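Local coordinates for protein ethylbenzene dehydrogenase beta-subunit (Aromatoleum aromaticum, PDB 2IVF) that serves as the iron-sulfur subunit of a multi-subunit dehydrogenase, holding four iron-sulfur clusters in a ferredoxin-like chain, at residues B[28-40]-B[48-60]. Numbering follows the deposited sequence.
Sequences CLGCQTCTVACKN and TEHMRWNNVTTYP. With SF4 (iron/sulfur cluster), chain T; SF4 (iron/sulfur cluster), chain U.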
loop_
_atom_site.group_PDB
_atom_site.type_symbol
_atom_site.label_atom_id
_atom_site.label_comp_id
_atom_site.label_asym_id
_atom_site.label_seq_id
_atom_site.Cartn_x
_atom_site.Cartn_y
_atom_site.Cartn_z
ATOM N N CYS B 28 9.405 -5.671 10.228
ATOM C CA CYS B 28 8.429 -4.656 9.980
ATOM C C CYS B 28 8.654 -4.027 8.636
ATOM O O CYS B 28 9.755 -3.655 8.307
ATOM C CB CYS B 28 8.382 -3.565 11.072
ATOM S SG CYS B 28 7.126 -2.350 10.719
ATOM N N LEU B 29 7.590 -3.984 7.852
ATOM C CA LEU B 29 7.640 -3.432 6.511
ATOM C C LEU B 29 6.907 -2.095 6.352
ATOM O O LEU B 29 6.711 -1.602 5.237
ATOM C CB LEU B 29 7.135 -4.452 5.506
ATOM C CG LEU B 29 5.730 -4.972 5.766
ATOM C CD1 LEU B 29 5.057 -5.134 4.497
ATOM C CD2 LEU B 29 5.785 -6.331 6.532
ATOM N N GLY B 30 6.559 -1.471 7.471
ATOM C CA GLY B 30 5.986 -0.138 7.434
ATOM C C GLY B 30 4.647 -0.046 6.696
ATOM O O GLY B 30 4.304 1.016 6.207
ATOM N N CYS B 31 3.888 -1.134 6.683
ATOM C CA CYS B 31 2.629 -1.204 5.901
ATOM C C CYS B 31 1.474 -0.504 6.596
ATOM O O CYS B 31 0.449 -0.340 5.985
ATOM C CB CYS B 31 2.246 -2.667 5.603
ATOM S SG CYS B 31 1.755 -3.602 7.117
ATOM N N GLN B 32 1.590 -0.151 7.887
ATOM C CA GLN B 32 0.508 0.555 8.619
ATOM C C GLN B 32 -0.788 -0.288 8.818
ATOM O O GLN B 32 -1.813 0.250 9.204
ATOM C CB GLN B 32 0.105 1.868 7.889
ATOM C CG GLN B 32 1.231 2.889 7.565
ATOM C CD GLN B 32 1.716 3.624 8.815
ATOM O OE1 GLN B 32 0.954 3.755 9.761
ATOM N NE2 GLN B 32 2.974 4.083 8.835
ATOM N N THR B 33 -0.768 -1.595 8.554
ATOM C CA THR B 33 -1.951 -2.405 8.804
ATOM C C THR B 33 -2.340 -2.348 10.270
ATOM O O THR B 33 -3.527 -2.236 10.600
ATOM C CB THR B 33 -1.801 -3.854 8.326
ATOM O OG1 THR B 33 -1.344 -3.846 6.992
ATOM C CG2 THR B 33 -3.136 -4.593 8.385
ATOM N N CYS B 34 -1.342 -2.403 11.150
ATOM C CA CYS B 34 -1.580 -2.263 12.559
ATOM C C CYS B 34 -2.271 -0.919 12.926
ATOM O O CYS B 34 -3.182 -0.899 13.773
ATOM C CB CYS B 34 -0.282 -2.474 13.346
ATOM S SG CYS B 34 1.046 -1.383 12.724
ATOM N N THR B 35 -1.894 0.151 12.226
ATOM C CA THR B 35 -2.481 1.481 12.397
ATOM C C THR B 35 -3.966 1.453 12.099
ATOM O O THR B 35 -4.819 1.894 12.943
ATOM C CB THR B 35 -1.736 2.473 11.514
ATOM O OG1 THR B 35 -0.341 2.361 11.831
ATOM C CG2 THR B 35 -2.273 3.935 11.720
ATOM N N VAL B 36 -4.286 0.904 10.952
ATOM C CA VAL B 36 -5.697 0.827 10.525
ATOM C C VAL B 36 -6.494 -0.196 11.327
ATOM O O VAL B 36 -7.698 -0.012 11.509
ATOM C CB VAL B 36 -5.882 0.618 8.997
ATOM C CG1 VAL B 36 -5.051 1.661 8.160
ATOM C CG2 VAL B 36 -5.624 -0.827 8.565
ATOM N N ALA B 37 -5.834 -1.263 11.801
ATOM C CA ALA B 37 -6.486 -2.299 12.608
ATOM C C ALA B 37 -7.039 -1.632 13.855
ATOM O O ALA B 37 -8.202 -1.762 14.184
ATOM C CB ALA B 37 -5.456 -3.445 12.993
ATOM N N CYS B 38 -6.194 -0.861 14.521
ATOM C CA CYS B 38 -6.634 -0.127 15.709
ATOM C C CYS B 38 -7.702 0.888 15.383
ATOM O O CYS B 38 -8.728 0.958 16.084
ATOM C CB CYS B 38 -5.475 0.638 16.327
ATOM S SG CYS B 38 -5.940 1.322 17.913
ATOM N N LYS B 39 -7.452 1.683 14.338
ATOM C CA LYS B 39 -8.258 2.872 14.056
ATOM C C LYS B 39 -9.686 2.470 13.744
ATOM O O LYS B 39 -10.640 3.150 14.126
ATOM C CB LYS B 39 -7.694 3.624 12.854
ATOM C CG LYS B 39 -8.174 5.100 12.728
ATOM C CD LYS B 39 -6.959 6.039 12.911
ATOM C CE LYS B 39 -7.286 7.439 13.211
ATOM N NZ LYS B 39 -7.828 7.646 14.555
ATOM N N ASN B 40 -9.807 1.368 13.020
ATOM C CA ASN B 40 -11.094 0.922 12.524
ATOM C C ASN B 40 -11.938 0.197 13.539
ATOM O O ASN B 40 -13.099 -0.091 13.262
ATOM C CB ASN B 40 -10.912 0.137 11.213
ATOM C CG ASN B 40 -10.659 1.079 10.046
ATOM O OD1 ASN B 40 -11.613 1.624 9.469
ATOM N ND2 ASN B 40 -9.386 1.367 9.774
ATOM N N THR B 48 -11.594 11.471 18.256
ATOM C CA THR B 48 -10.488 10.467 18.297
ATOM C C THR B 48 -9.754 10.334 16.947
ATOM O O THR B 48 -8.795 9.581 16.819
ATOM C CB THR B 48 -11.029 9.083 18.648
ATOM O OG1 THR B 48 -11.854 8.605 17.565
ATOM C CG2 THR B 48 -11.852 9.106 20.010
ATOM N N GLU B 49 -10.221 11.074 15.946
ATOM C CA GLU B 49 -9.777 10.865 14.573
ATOM C C GLU B 49 -8.301 11.101 14.380
ATOM O O GLU B 49 -7.676 10.438 13.570
ATOM C CB GLU B 49 -10.558 11.795 13.631
ATOM C CG GLU B 49 -12.039 11.562 13.621
ATOM C CD GLU B 49 -12.826 12.610 14.377
ATOM O OE1 GLU B 49 -12.326 13.135 15.410
ATOM O OE2 GLU B 49 -13.949 12.897 13.916
ATOM N N HIS B 50 -7.739 12.052 15.118
ATOM C CA HIS B 50 -6.311 12.280 15.117
ATOM C C HIS B 50 -5.493 11.224 15.862
ATOM O O HIS B 50 -4.294 11.244 15.770
ATOM C CB HIS B 50 -5.986 13.614 15.764
ATOM C CG HIS B 50 -6.365 13.704 17.218
ATOM N ND1 HIS B 50 -7.671 13.809 17.636
ATOM C CD2 HIS B 50 -5.609 13.643 18.345
ATOM C CE1 HIS B 50 -7.701 13.863 18.964
ATOM N NE2 HIS B 50 -6.462 13.789 19.417
ATOM N N MET B 51 -6.140 10.388 16.675
ATOM C CA MET B 51 -5.409 9.487 17.535
ATOM C C MET B 51 -4.992 8.263 16.776
ATOM O O MET B 51 -5.840 7.564 16.187
ATOM C CB MET B 51 -6.278 9.050 18.690
ATOM C CG MET B 51 -6.871 10.175 19.509
ATOM S SD MET B 51 -7.923 9.480 20.808
ATOM C CE MET B 51 -8.491 10.968 21.662
ATOM N N ARG B 52 -3.690 7.992 16.800
ATOM C CA ARG B 52 -3.122 6.749 16.281
ATOM C C ARG B 52 -2.516 6.024 17.439
ATOM O O ARG B 52 -1.306 6.080 17.683
ATOM C CB ARG B 52 -2.085 7.031 15.173
ATOM C CG ARG B 52 -2.709 7.404 13.857
ATOM C CD ARG B 52 -2.956 8.908 13.782
ATOM N NE ARG B 52 -3.519 9.295 12.486
ATOM C CZ ARG B 52 -3.750 10.546 12.141
ATOM N NH1 ARG B 52 -3.515 11.518 12.997
ATOM N NH2 ARG B 52 -4.232 10.842 10.946
ATOM N N TRP B 53 -3.387 5.364 18.188
ATOM C CA TRP B 53 -2.967 4.642 19.389
ATOM C C TRP B 53 -1.914 3.635 18.988
ATOM O O TRP B 53 -0.928 3.496 19.673
ATOM C CB TRP B 53 -4.113 3.933 20.060
ATOM C CG TRP B 53 -5.203 4.779 20.601
ATOM C CD1 TRP B 53 -5.200 6.135 20.825
ATOM C CD2 TRP B 53 -6.456 4.297 21.101
ATOM N NE1 TRP B 53 -6.363 6.507 21.404
ATOM C CE2 TRP B 53 -7.154 5.407 21.602
ATOM C CE3 TRP B 53 -7.043 3.024 21.186
ATOM C CZ2 TRP B 53 -8.429 5.302 22.122
ATOM C CZ3 TRP B 53 -8.273 2.908 21.734
ATOM C CH2 TRP B 53 -8.967 4.042 22.211
ATOM N N ASN B 54 -2.106 2.959 17.855
ATOM C CA ASN B 54 -1.044 2.239 17.225
ATOM C C ASN B 54 -0.538 3.146 16.141
ATOM O O ASN B 54 -1.311 3.601 15.275
ATOM C CB ASN B 54 -1.490 0.922 16.588
ATOM C CG ASN B 54 -0.340 0.231 15.904
ATOM O OD1 ASN B 54 0.207 -0.718 16.431
ATOM N ND2 ASN B 54 0.079 0.750 14.727
ATOM N N ASN B 55 0.742 3.476 16.241
ATOM C CA ASN B 55 1.344 4.355 15.265
ATOM C C ASN B 55 2.602 3.739 14.677
ATOM O O ASN B 55 3.320 3.001 15.350
ATOM C CB ASN B 55 1.644 5.737 15.856
ATOM C CG ASN B 55 2.367 5.672 17.140
ATOM O OD1 ASN B 55 1.733 5.607 18.222
ATOM N ND2 ASN B 55 3.664 5.747 17.080
ATOM N N VAL B 56 2.859 4.049 13.424
ATOM C CA VAL B 56 4.068 3.536 12.760
ATOM C C VAL B 56 4.732 4.622 11.978
ATOM O O VAL B 56 4.103 5.259 11.149
ATOM C CB VAL B 56 3.796 2.354 11.817
ATOM C CG1 VAL B 56 5.103 1.800 11.357
ATOM C CG2 VAL B 56 2.946 1.261 12.459
ATOM N N THR B 57 5.996 4.902 12.288
ATOM C CA THR B 57 6.706 5.924 11.545
ATOM C C THR B 57 8.079 5.433 11.171
ATOM O O THR B 57 8.553 4.425 11.658
ATOM C CB THR B 57 6.840 7.231 12.371
ATOM O OG1 THR B 57 7.486 6.938 13.615
ATOM C CG2 THR B 57 5.428 7.875 12.637
ATOM N N THR B 58 8.727 6.197 10.327
ATOM C CA THR B 58 10.045 5.818 9.822
ATOM C C THR B 58 11.076 6.351 10.827
ATOM O O THR B 58 10.904 7.438 11.403
ATOM C CB THR B 58 10.266 6.336 8.383
ATOM O OG1 THR B 58 9.269 5.749 7.510
ATOM C CG2 THR B 58 11.709 6.027 7.838
ATOM N N TYR B 59 12.075 5.551 11.109
ATOM C CA TYR B 59 13.171 5.964 11.986
ATOM C C TYR B 59 14.508 5.852 11.245
ATOM O O TYR B 59 14.698 4.853 10.496
ATOM C CB TYR B 59 13.180 5.150 13.299
ATOM C CG TYR B 59 14.089 5.820 14.292
ATOM C CD1 TYR B 59 13.589 6.746 15.198
ATOM C CD2 TYR B 59 15.459 5.652 14.217
ATOM C CE1 TYR B 59 14.431 7.436 16.055
ATOM C CE2 TYR B 59 16.302 6.301 15.097
ATOM C CZ TYR B 59 15.769 7.230 15.991
ATOM O OH TYR B 59 16.582 7.906 16.851
ATOM N N PRO B 60 15.426 6.860 11.421
ATOM C CA PRO B 60 15.271 8.186 12.060
ATOM C C PRO B 60 14.103 8.950 11.506
ATOM O O PRO B 60 13.810 8.878 10.271
ATOM C CB PRO B 60 16.540 8.944 11.641
ATOM C CG PRO B 60 17.506 7.916 11.338
ATOM C CD PRO B 60 16.826 6.640 11.049
HETATM FE FE1 SF4 T . 5.042 -3.262 10.806
HETATM FE FE2 SF4 T . 2.495 -2.682 11.638
HETATM FE FE3 SF4 T . 3.276 -5.210 11.153
HETATM FE FE4 SF4 T . 2.917 -3.585 9.024
HETATM S S1 SF4 T . 1.320 -4.251 10.468
HETATM S S2 SF4 T . 4.658 -5.031 9.388
HETATM S S3 SF4 T . 3.658 -1.637 9.959
HETATM S S4 SF4 T . 4.099 -3.803 12.799
HETATM FE FE1 SF4 U . -3.856 -0.672 21.697
HETATM FE FE2 SF4 U . -5.101 -0.102 19.454
HETATM FE FE3 SF4 U . -3.250 -2.051 19.488
HETATM FE FE4 SF4 U . -5.626 -2.517 20.663
HETATM S S1 SF4 U . -5.260 -2.177 18.423
HETATM S S2 SF4 U . -3.588 -2.929 21.592
HETATM S S3 SF4 U . -6.150 -0.402 21.487
HETATM S S4 SF4 U . -2.916 0.240 19.843
HETATM O O HOH W 1 -4.027 3.661 14.952
#
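Lys39 grips the backbone carbonyls of the turn 48-51, showing how one side chain from a helix can tie down a neighbouring loop. NZ is hydrogen-bonded to Met51 O at 2.6 Å, and weakly to Thr48 O and Glu49 O, while Thr43 O adds another acceptor. Bends at chi2 (115°) and chi4 (71°) curl the lysine chain into this nest of oxygens, which would favour its positive charge. Gln32, at the N-cap position just before the helix, donates almost straight (173°) from NE2 to Val56 O at 2.8 Å; the oxygen lies in the plane of the amide, but the nitrogen stands above the carbonyl plane. Gln32 OE1 accepts from Thr35 OG1 and is also bonded to Tyr128. Asn54 ND2 gives Thr35 OG1 a weak hydrogen bond and lies 3.1 Å from Cys34 SG; its OD1 is held by Arg235. A water bridges Thr35 O and Asn54 O.

Cys28, Cys31, Cys34 and Cys38 form the CxxCxxCxxxC motif of bacterial-type ferredoxins, in which the first three bind one [4Fe-4S] cluster and the last binds the next. Helix 33-42 thus links two clusters.

Val56 CG2 packs against Cys34 SG at 3.3 Å and also touches Thr35 OG1. Beside the second cluster, Cys38 SG lies obliquely to the Trp53 ring, whose edge meets cluster sulfur S3 through CE3 at 3.6 Å.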